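Local coordinates for reticulocyte binding protein (Streptococcus agalactiae COH1, PDB 3FAW), which probably hydrolyses alpha-1,6-glucosidic linkages of pullulan and related branched alpha-glucans as a secreted, cell-wall-attached pullulanase of a streptococcus, at residues V318-K329 / D347-Y358; K63-K71 / Q81-T89. All blocks are in the same frame, centred on the assembly; numbering follows the deposited sequence.

Interaction 1: residues V318-K329 / D347-Y358; sequences VLSYFYVNEMDK and DPQSYFALSGMY
Ser320 and the consecutive residues Gln349 and Ser350 tie together two arms of the long loop that joins strand 312-315 of the catalytic TIM barrel to helix 367-381. With hardly any regular structure in either arm, backbone polar groups carry much of the load. Ser320 O accepts from Gln349 N at 2.8 Å and from Ser350 N at 3.3 Å, both donors approaching the same face of its carbonyl plane. Its hydroxyl lies anti to the backbone N (chi1 176°), where OG receives Gln349 NE2 at 3.0 Å, nearly within the amide plane; the other end of that amide, OE1, is bound by Ala239 N. On one side Ser355 N gives an almost straight bond to Val318 O, 2.8 Å away, and on the other Phe322 N donates to Asp347 O. Leu319 lays CD2 along the backbone at Tyr351 and Phe352, 3.4 Å from Tyr351 O, with apolar cover from Leu445 of helix 432-449.

Farther along, Glu326 extends its carboxylate over Gly356, where a side chain would run into OE1; OE2 makes a weak bond to Gly356 N, and OE1 is held by Trp227 N. A water bonded to Tyr321 N, Glu326 OE2 and Ser355 OG sits over the centre of the Tyr321 ring, 2.7 Å from Ser355 OG.

Interaction 2: residues K63-K71 / Q81-T89; sequences KTEILKELK and QISDITLDT
Ile85 pushes up against Ile66 and Leu67 of the short helix 64-69, which rests on strand 82-88 in a small beta-sheet domain near the start of the modelled chain. The N-to-C directions of helix and strand are 127° apart, with the two axes 9.9 Å apart at their closest, so the helix crosses this strand obliquely.

The main bump is the delta methyl of Ile85. A chi1 of 67° sends CG1 up between the backbone N and the carbonyl carbon, and CD1 enters the notch between two neighbouring helix residues: it meets Ile66 CG2 at 3.3 Å, tighter than usual for two carbons, and Leu67 CG at 3.6 Å, where the two side chains reach toward each other end on. Leu67 returns the fit by laying CD2 in the dip between Ile82 and Ile85, 4.1 Å from the CG2 of Ile82. Just past the helix, Leu70 swings its CD2 across the end of Ile82, 4.1 Å from CD1. Branched isoleucines suit the strand because each offers two separate methyl knobs, and the flexible, branched leucines can each turn one methyl, CD2, down onto them. A classic beta bulge at Ser83 and Asp84, both opposite Lys97, brings Ile82 and Ile85 to the same face although they are three positions apart, a spacing that would put them on opposite faces of a regular strand. Leu94 of strand 93-98 continues this apolar floor beneath Ile66 and Leu70.

At the solvent edge Lys63 runs extended past Ile85, CG against CG1; its NZ forms a salt bridge with the syn lone pair of Asp84 OD1 at 3.0 Å and a weak bond to Ile85 O. OD1 also takes Ile85 N, from above the carboxylate plane. With two donors on OD1, one from its own strand, the carboxylate is oriented toward the lysine; the exposed ion pair probably adds modestly to an interface resting mainly on apolar packing.

In the fold
The two contacts lie at different depths and in different domains, their centres 53 Å apart and their nearest atoms about 34 Å. Interaction 1 is largely buried in the catalytic barrel domain and ties together two parts of a single strand-to-helix loop; interaction 2, earlier in the chain, joins a helix to a strand of an outlying sheet and is only partly buried. They share no element. Their chemistry follows their places: irregular backbone inside the protein must have its amides and carbonyls satisfied, so 318-329 and 347-358 use many hydrogen bonds and a bridging water, whereas the paired strand 82-88 can offer methyls to helix 64-69 and keep charge for the exposed border.

Interaction 1: residues V318-K329 / D347-Y358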
loop_
_atom_site.group_PDB
_atom_site.type_symbol
_atom_site.label_atom_id
_atom_site.label_comp_id
_atom_site.label_asym_id
_atom_site.label_seq_id
_atom_site.Cartn_x
_atom_site.Cartn_y
_atom_site.Cartn_z
ATOM N N VAL A 318 5.758 6.761 3.126
ATOM C CA VAL A 318 6.485 7.886 3.713
ATOM C C VAL A 318 6.713 7.691 5.219
ATOM O O VAL A 318 7.480 8.435 5.831
ATOM C CB VAL A 318 5.771 9.250 3.448
ATOM C CG1 VAL A 318 5.633 9.502 1.948
ATOM C CG2 VAL A 318 4.413 9.307 4.131
ATOM N N LEU A 319 6.053 6.701 5.818
ATOM C CA LEU A 319 6.328 6.348 7.220
ATOM C C LEU A 319 7.676 5.638 7.340
ATOM O O LEU A 319 8.177 5.075 6.365
ATOM C CB LEU A 319 5.202 5.504 7.811
ATOM C CG LEU A 319 3.915 6.318 8.013
ATOM C CD1 LEU A 319 2.699 5.452 7.827
ATOM C CD2 LEU A 319 3.885 7.010 9.375
ATOM N N SER A 320 8.257 5.682 8.539
ATOM C CA SER A 320 9.625 5.216 8.750
ATOM C C SER A 320 9.803 3.764 8.336
ATOM O O SER A 320 9.052 2.897 8.767
ATOM C CB SER A 320 10.044 5.369 10.215
ATOM O OG SER A 320 11.342 4.825 10.423
ATOM N N TYR A 321 10.794 3.527 7.480
ATOM C CA TYR A 321 11.198 2.173 7.099
ATOM C C TYR A 321 12.638 1.907 7.527
ATOM O O TYR A 321 13.420 2.840 7.724
ATOM C CB TYR A 321 11.002 1.923 5.598
ATOM C CG TYR A 321 11.584 2.963 4.658
ATOM C CD1 TYR A 321 12.897 2.857 4.191
ATOM C CD2 TYR A 321 10.809 4.026 4.200
ATOM C CE1 TYR A 321 13.430 3.796 3.312
ATOM C CE2 TYR A 321 11.332 4.970 3.311
ATOM C CZ TYR A 321 12.642 4.849 2.873
ATOM O OH TYR A 321 13.164 5.774 1.997
ATOM N N PHE A 322 12.971 0.626 7.661
ATOM C CA PHE A 322 14.142 0.192 8.430
ATOM C C PHE A 322 15.457 0.208 7.646
ATOM O O PHE A 322 16.441 0.809 8.086
ATOM C CB PHE A 322 13.884 -1.214 8.998
ATOM C CG PHE A 322 14.932 -1.688 9.977
ATOM C CD1 PHE A 322 14.798 -1.430 11.335
ATOM C CD2 PHE A 322 16.042 -2.409 9.539
ATOM C CE1 PHE A 322 15.760 -1.871 12.244
ATOM C CE2 PHE A 322 17.007 -2.857 10.437
ATOM C CZ PHE A 322 16.867 -2.588 11.791
ATOM N N TYR A 323 15.484 -0.461 6.497
ATOM C CA TYR A 323 16.728 -0.616 5.735
ATOM C C TYR A 323 17.054 0.648 4.939
ATOM O O TYR A 323 16.658 0.790 3.780
ATOM C CB TYR A 323 16.646 -1.828 4.812
ATOM C CG TYR A 323 16.474 -3.135 5.549
ATOM C CD1 TYR A 323 15.279 -3.844 5.472
ATOM C CD2 TYR A 323 17.504 -3.665 6.323
ATOM C CE1 TYR A 323 15.109 -5.050 6.140
ATOM C CE2 TYR A 323 17.343 -4.877 7.001
ATOM C CZ TYR A 323 16.140 -5.558 6.903
ATOM O OH TYR A 323 15.962 -6.751 7.563
ATOM N N VAL A 324 17.777 1.561 5.582
ATOM C CA VAL A 324 18.099 2.859 4.995
ATOM C C VAL A 324 19.166 3.601 5.812
ATOM O O VAL A 324 19.307 3.379 7.019
ATOM C CB VAL A 324 16.837 3.758 4.903
ATOM C CG1 VAL A 324 16.413 4.232 6.291
ATOM C CG2 VAL A 324 17.073 4.949 3.977
ATOM N N ASN A 325 19.908 4.473 5.132
ATOM C CA ASN A 325 20.785 5.451 5.766
ATOM C C ASN A 325 20.301 6.828 5.352
ATOM O O ASN A 325 20.544 7.276 4.228
ATOM C CB ASN A 325 22.247 5.262 5.345
ATOM C CG ASN A 325 23.188 6.284 5.990
ATOM O OD1 ASN A 325 22.785 7.084 6.837
ATOM N ND2 ASN A 325 24.453 6.248 5.591
ATOM N N GLU A 326 19.605 7.492 6.263
ATOM C CA GLU A 326 18.982 8.778 5.967
ATOM C C GLU A 326 19.996 9.929 5.892
ATOM O O GLU A 326 19.662 11.021 5.437
ATOM C CB GLU A 326 17.899 9.079 7.006
ATOM C CG GLU A 326 16.767 8.049 7.031
ATOM C CD GLU A 326 15.796 8.248 8.185
ATOM O OE1 GLU A 326 16.145 8.952 9.162
ATOM O OE2 GLU A 326 14.676 7.694 8.109
ATOM N N MET A 327 21.227 9.678 6.332
ATOM C CA MET A 327 22.295 10.668 6.255
ATOM C C MET A 327 23.055 10.632 4.915
ATOM O O MET A 327 23.965 11.432 4.706
ATOM C CB MET A 327 23.260 10.481 7.429
ATOM C CG MET A 327 22.610 10.645 8.806
ATOM S SD MET A 327 21.680 12.188 9.015
ATOM C CE MET A 327 22.947 13.422 8.700
ATOM N N ASP A 328 22.672 9.718 4.021
ATOM C CA ASP A 328 23.263 9.605 2.678
ATOM C C ASP A 328 22.188 9.908 1.637
ATOM O O ASP A 328 21.351 9.053 1.329
ATOM C CB ASP A 328 23.824 8.188 2.484
ATOM C CG ASP A 328 24.298 7.914 1.058
ATOM O OD1 ASP A 328 24.593 8.866 0.302
ATOM O OD2 ASP A 328 24.384 6.720 0.699
ATOM N N LYS A 329 22.207 11.133 1.112
ATOM C CA LYS A 329 21.254 11.557 0.081
ATOM C C LYS A 329 21.843 11.458 -1.332
ATOM O O LYS A 329 21.227 11.916 -2.296
ATOM C CB LYS A 329 20.784 12.992 0.348
ATOM C CG LYS A 329 19.948 13.143 1.607
ATOM C CD LYS A 329 19.492 14.575 1.798
ATOM C CE LYS A 329 18.563 14.719 2.995
ATOM N NZ LYS A 329 17.308 13.949 2.811
ATOM N N ASP A 347 9.455 -1.896 4.368
ATOM C CA ASP A 347 10.126 -2.491 5.526
ATOM C C ASP A 347 9.785 -1.655 6.770
ATOM O O ASP A 347 10.649 -0.959 7.312
ATOM C CB ASP A 347 11.641 -2.509 5.302
ATOM C CG ASP A 347 12.032 -3.176 3.995
ATOM O OD1 ASP A 347 11.596 -4.319 3.755
ATOM O OD2 ASP A 347 12.779 -2.555 3.211
ATOM N N PRO A 348 8.521 -1.713 7.222
ATOM C CA PRO A 348 8.020 -0.776 8.232
ATOM C C PRO A 348 8.718 -0.806 9.597
ATOM O O PRO A 348 8.877 -1.872 10.207
ATOM C CB PRO A 348 6.551 -1.183 8.371
ATOM C CG PRO A 348 6.234 -1.812 7.073
ATOM C CD PRO A 348 7.443 -2.624 6.796
ATOM N N GLN A 349 9.119 0.379 10.052
ATOM C CA GLN A 349 9.643 0.571 11.397
ATOM C C GLN A 349 8.625 1.278 12.305
ATOM O O GLN A 349 8.464 0.904 13.473
ATOM C CB GLN A 349 10.950 1.362 11.335
ATOM C CG GLN A 349 11.579 1.606 12.688
ATOM C CD GLN A 349 12.992 2.119 12.589
ATOM O OE1 GLN A 349 13.872 1.548 13.387
ATOM N NE2 GLN A 349 13.291 3.022 11.806
ATOM N N SER A 350 7.951 2.298 11.777
ATOM C CA SER A 350 6.917 3.019 12.532
ATOM C C SER A 350 5.657 3.219 11.690
ATOM O O SER A 350 5.724 3.281 10.457
ATOM C CB SER A 350 7.441 4.376 13.019
ATOM O OG SER A 350 6.485 5.041 13.842
ATOM N N TYR A 351 4.517 3.313 12.373
ATOM C CA TYR A 351 3.224 3.553 11.726
ATOM C C TYR A 351 2.684 4.962 11.987
ATOM O O TYR A 351 1.674 5.349 11.408
ATOM C CB TYR A 351 2.205 2.486 12.159
ATOM C CG TYR A 351 2.544 1.106 11.634
ATOM C CD1 TYR A 351 2.714 0.886 10.266
ATOM C CD2 TYR A 351 2.709 0.023 12.496
ATOM C CE1 TYR A 351 3.032 -0.363 9.770
ATOM C CE2 TYR A 351 3.029 -1.243 12.003
ATOM C CZ TYR A 351 3.192 -1.425 10.638
ATOM O OH TYR A 351 3.508 -2.663 10.132
ATOM N N PHE A 352 3.376 5.714 12.845
ATOM C CA PHE A 352 3.049 7.113 13.151
ATOM C C PHE A 352 4.156 8.074 12.721
ATOM O O PHE A 352 3.879 9.177 12.250
ATOM C CB PHE A 352 2.852 7.297 14.660
ATOM C CG PHE A 352 1.630 6.633 15.211
ATOM C CD1 PHE A 352 0.467 7.359 15.427
ATOM C CD2 PHE A 352 1.650 5.285 15.548
ATOM C CE1 PHE A 352 -0.664 6.750 15.958
ATOM C CE2 PHE A 352 0.523 4.669 16.073
ATOM C CZ PHE A 352 -0.633 5.404 16.279
ATOM N N ALA A 353 5.409 7.662 12.926
ATOM C CA ALA A 353 6.566 8.510 12.661
ATOM C C ALA A 353 7.019 8.435 11.197
ATOM O O ALA A 353 7.215 7.346 10.651
ATOM C CB ALA A 353 7.711 8.137 13.591
ATOM N N LEU A 354 7.193 9.606 10.585
ATOM C CA LEU A 354 7.609 9.723 9.186
ATOM C C LEU A 354 9.064 9.329 9.005
ATOM O O LEU A 354 9.862 9.411 9.938
ATOM C CB LEU A 354 7.427 11.163 8.685
ATOM C CG LEU A 354 5.994 11.702 8.651
ATOM C CD1 LEU A 354 5.959 13.192 8.286
ATOM C CD2 LEU A 354 5.135 10.896 7.699
ATOM N N SER A 355 9.396 8.902 7.792
ATOM C CA SER A 355 10.775 8.630 7.417
ATOM C C SER A 355 11.555 9.943 7.360
ATOM O O SER A 355 11.016 10.981 6.961
ATOM C CB SER A 355 10.821 7.937 6.054
ATOM O OG SER A 355 12.155 7.686 5.644
ATOM N N GLY A 356 12.818 9.896 7.771
ATOM C CA GLY A 356 13.719 11.031 7.624
ATOM C C GLY A 356 14.358 11.129 6.241
ATOM O O GLY A 356 15.042 12.103 5.951
ATOM N N MET A 357 14.135 10.126 5.386
ATOM C CA MET A 357 14.750 10.085 4.045
ATOM C C MET A 357 14.301 11.228 3.122
ATOM O O MET A 357 15.061 11.658 2.251
ATOM C CB MET A 357 14.450 8.743 3.367
ATOM C CG MET A 357 15.310 8.421 2.132
ATOM S SD MET A 357 17.059 8.185 2.519
ATOM C CE MET A 357 17.730 9.787 2.080
ATOM N N TYR A 358 13.073 11.708 3.315
ATOM C CA TYR A 358 12.490 12.732 2.446
ATOM C C TYR A 358 12.509 14.122 3.070
ATOM O O TYR A 358 11.876 15.056 2.557
ATOM C CB TYR A 358 11.071 12.315 2.051
ATOM C CG TYR A 358 11.025 10.889 1.562
ATOM C CD1 TYR A 358 11.912 10.444 0.583
ATOM C CD2 TYR A 358 10.122 9.971 2.095
ATOM C CE1 TYR A 358 11.893 9.141 0.136
ATOM C CE2 TYR A 358 10.089 8.662 1.645
ATOM C CZ TYR A 358 10.982 8.253 0.668
ATOM O OH TYR A 358 10.971 6.959 0.215
HETATM O O HOH W 1 13.085 5.540 6.956
HETATM O O HOH W 2 17.416 12.191 4.544
#

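Interaction 2: residues K63-K71 / Q81-T89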
loop_
_atom_site.group_PDB
_atom_site.type_symbol
_atom_site.label_atom_id
_atom_site.label_comp_id
_atom_site.label_asym_id
_atom_site.label_seq_id
_atom_site.Cartn_x
_atom_site.Cartn_y
_atom_site.Cartn_z
ATOM N N LYS A 63 -10.902 -39.846 32.947
ATOM C CA LYS A 63 -11.082 -38.609 33.709
ATOM C C LYS A 63 -10.705 -38.794 35.181
ATOM O O LYS A 63 -10.083 -37.915 35.780
ATOM C CB LYS A 63 -12.527 -38.106 33.594
ATOM C CG LYS A 63 -12.798 -36.807 34.348
ATOM C CD LYS A 63 -14.205 -36.283 34.103
ATOM C CE LYS A 63 -14.498 -35.084 34.999
ATOM N NZ LYS A 63 -15.821 -34.476 34.726
ATOM N N THR A 64 -11.088 -39.932 35.757
ATOM C CA THR A 64 -10.765 -40.244 37.151
ATOM C C THR A 64 -9.258 -40.393 37.366
ATOM O O THR A 64 -8.702 -39.842 38.319
ATOM C CB THR A 64 -11.453 -41.551 37.615
ATOM O OG1 THR A 64 -12.864 -41.465 37.386
ATOM C CG2 THR A 64 -11.199 -41.799 39.097
ATOM N N GLU A 65 -8.609 -41.134 36.472
ATOM C CA GLU A 65 -7.184 -41.451 36.606
ATOM C C GLU A 65 -6.258 -40.247 36.387
ATOM O O GLU A 65 -5.095 -40.278 36.795
ATOM C CB GLU A 65 -6.805 -42.594 35.658
ATOM C CG GLU A 65 -7.449 -43.928 36.038
ATOM C CD GLU A 65 -7.187 -45.033 35.025
ATOM O OE1 GLU A 65 -7.309 -44.777 33.807
ATOM O OE2 GLU A 65 -6.872 -46.167 35.450
ATOM N N ILE A 66 -6.767 -39.195 35.751
ATOM C CA ILE A 66 -5.976 -37.987 35.506
ATOM C C ILE A 66 -6.158 -36.938 36.629
ATOM O O ILE A 66 -5.224 -36.206 36.953
ATOM C CB ILE A 66 -6.275 -37.408 34.089
ATOM C CG1 ILE A 66 -5.209 -36.390 33.675
ATOM C CG2 ILE A 66 -7.682 -36.817 34.017
ATOM C CD1 ILE A 66 -5.658 -35.423 32.600
ATOM N N LEU A 67 -7.343 -36.881 37.229
ATOM C CA LEU A 67 -7.592 -36.010 38.397
ATOM C C LEU A 67 -7.151 -36.589 39.757
ATOM O O LEU A 67 -7.162 -35.863 40.756
ATOM C CB LEU A 67 -9.125 -35.909 38.623
ATOM C CG LEU A 67 -10.011 -34.812 38.052
ATOM C CD1 LEU A 67 -11.476 -35.209 38.210
ATOM C CD2 LEU A 67 -9.737 -33.487 38.741
ATOM N N LYS A 68 -6.665 -37.825 39.805
ATOM C CA LYS A 68 -5.293 -38.134 40.352
ATOM C C LYS A 68 -4.040 -37.277 40.135
ATOM O O LYS A 68 -3.620 -36.559 41.051
ATOM C CB LYS A 68 -4.981 -39.642 40.186
ATOM C CG LYS A 68 -6.241 -40.554 40.217
ATOM C CD LYS A 68 -6.131 -41.738 41.169
ATOM C CE LYS A 68 -7.247 -42.758 40.925
ATOM N NZ LYS A 68 -6.933 -43.677 39.791
ATOM N N GLU A 69 -3.427 -37.370 38.965
ATOM C CA GLU A 69 -2.055 -36.894 38.787
ATOM C C GLU A 69 -1.927 -35.381 38.577
ATOM O O GLU A 69 -0.912 -34.785 38.950
ATOM C CB GLU A 69 -1.418 -37.644 37.618
ATOM C CG GLU A 69 0.042 -37.318 37.362
ATOM C CD GLU A 69 0.950 -37.664 38.526
ATOM O OE1 GLU A 69 0.658 -38.642 39.250
ATOM O OE2 GLU A 69 1.964 -36.956 38.710
ATOM N N LEU A 70 -2.950 -34.770 37.984
ATOM C CA LEU A 70 -2.908 -33.352 37.623
ATOM C C LEU A 70 -2.991 -32.443 38.852
ATOM O O LEU A 70 -3.885 -32.599 39.687
ATOM C CB LEU A 70 -4.055 -33.026 36.663
ATOM C CG LEU A 70 -3.986 -31.691 35.920
ATOM C CD1 LEU A 70 -2.910 -31.728 34.837
ATOM C CD2 LEU A 70 -5.342 -31.358 35.319
ATOM N N LYS A 71 -2.057 -31.500 38.955
ATOM C CA LYS A 71 -2.063 -30.505 40.029
ATOM C C LYS A 71 -1.725 -29.112 39.500
ATOM O O LYS A 71 -0.902 -28.962 38.594
ATOM C CB LYS A 71 -1.087 -30.900 41.140
ATOM C CG LYS A 71 -1.546 -32.102 41.951
ATOM C CD LYS A 71 -0.583 -32.428 43.080
ATOM C CE LYS A 71 -0.985 -33.718 43.788
ATOM N NZ LYS A 71 0.027 -34.139 44.804
ATOM N N GLN A 81 -7.342 -25.354 43.935
ATOM C CA GLN A 81 -8.357 -26.397 43.823
ATOM C C GLN A 81 -8.913 -26.473 42.402
ATOM O O GLN A 81 -9.338 -25.465 41.839
ATOM C CB GLN A 81 -9.494 -26.148 44.821
ATOM C CG GLN A 81 -10.492 -27.302 44.943
ATOM C CD GLN A 81 -11.410 -27.164 46.153
ATOM O OE1 GLN A 81 -11.581 -26.074 46.701
ATOM N NE2 GLN A 81 -12.006 -28.275 46.570
ATOM N N ILE A 82 -8.896 -27.673 41.831
ATOM C CA ILE A 82 -9.488 -27.924 40.523
ATOM C C ILE A 82 -10.979 -28.214 40.702
ATOM O O ILE A 82 -11.348 -29.209 41.326
ATOM C CB ILE A 82 -8.804 -29.115 39.817
ATOM C CG1 ILE A 82 -7.316 -28.821 39.611
ATOM C CG2 ILE A 82 -9.484 -29.418 38.480
ATOM C CD1 ILE A 82 -6.557 -29.932 38.911
ATOM N N SER A 83 -11.827 -27.340 40.162
ATOM C CA SER A 83 -13.281 -27.504 40.262
ATOM C C SER A 83 -13.788 -28.661 39.399
ATOM O O SER A 83 -14.624 -29.446 39.841
ATOM C CB SER A 83 -14.002 -26.205 39.881
ATOM O OG SER A 83 -13.756 -25.193 40.841
ATOM N N ASP A 84 -13.281 -28.751 38.171
ATOM C CA ASP A 84 -13.618 -29.846 37.252
ATOM C C ASP A 84 -12.636 -29.846 36.069
ATOM O O ASP A 84 -11.895 -28.875 35.868
ATOM C CB ASP A 84 -15.057 -29.684 36.740
ATOM C CG ASP A 84 -15.646 -30.975 36.183
ATOM O OD1 ASP A 84 -14.979 -32.036 36.225
ATOM O OD2 ASP A 84 -16.790 -30.920 35.693
ATOM N N ILE A 85 -12.623 -30.938 35.305
ATOM C CA ILE A 85 -11.872 -31.003 34.046
ATOM C C ILE A 85 -12.718 -31.596 32.918
ATOM O O ILE A 85 -13.661 -32.353 33.163
ATOM C CB ILE A 85 -10.552 -31.809 34.183
ATOM C CG1 ILE A 85 -10.823 -33.293 34.455
ATOM C CG2 ILE A 85 -9.682 -31.219 35.282
ATOM C CD1 ILE A 85 -9.563 -34.129 34.505
ATOM N N THR A 86 -12.371 -31.238 31.685
ATOM C CA THR A 86 -13.028 -31.763 30.485
ATOM C C THR A 86 -11.947 -32.231 29.516
ATOM O O THR A 86 -10.992 -31.506 29.261
ATOM C CB THR A 86 -13.913 -30.687 29.802
ATOM O OG1 THR A 86 -14.992 -30.329 30.673
ATOM C CG2 THR A 86 -14.489 -31.200 28.484
ATOM N N LEU A 87 -12.099 -33.448 28.999
ATOM C CA LEU A 87 -11.140 -34.036 28.062
ATOM C C LEU A 87 -11.578 -33.819 26.616
ATOM O O LEU A 87 -12.683 -34.206 26.231
ATOM C CB LEU A 87 -10.973 -35.543 28.322
ATOM C CG LEU A 87 -10.071 -35.977 29.480
ATOM C CD1 LEU A 87 -10.586 -35.458 30.817
ATOM C CD2 LEU A 87 -9.941 -37.497 29.512
ATOM N N ASP A 88 -10.712 -33.190 25.826
ATOM C CA ASP A 88 -10.874 -33.144 24.371
ATOM C C ASP A 88 -9.843 -34.093 23.750
ATOM O O ASP A 88 -8.687 -33.716 23.535
ATOM C CB ASP A 88 -10.700 -31.714 23.850
ATOM C CG ASP A 88 -11.102 -31.563 22.388
ATOM O OD1 ASP A 88 -11.123 -32.572 21.648
ATOM O OD2 ASP A 88 -11.391 -30.421 21.975
ATOM N N THR A 89 -10.265 -35.329 23.483
ATOM C CA THR A 89 -9.359 -36.369 22.976
ATOM C C THR A 89 -8.921 -36.125 21.529
ATOM O O THR A 89 -7.848 -36.574 21.122
ATOM C CB THR A 89 -9.975 -37.785 23.091
ATOM O OG1 THR A 89 -11.185 -37.862 22.328
ATOM C CG2 THR A 89 -10.267 -38.128 24.545
#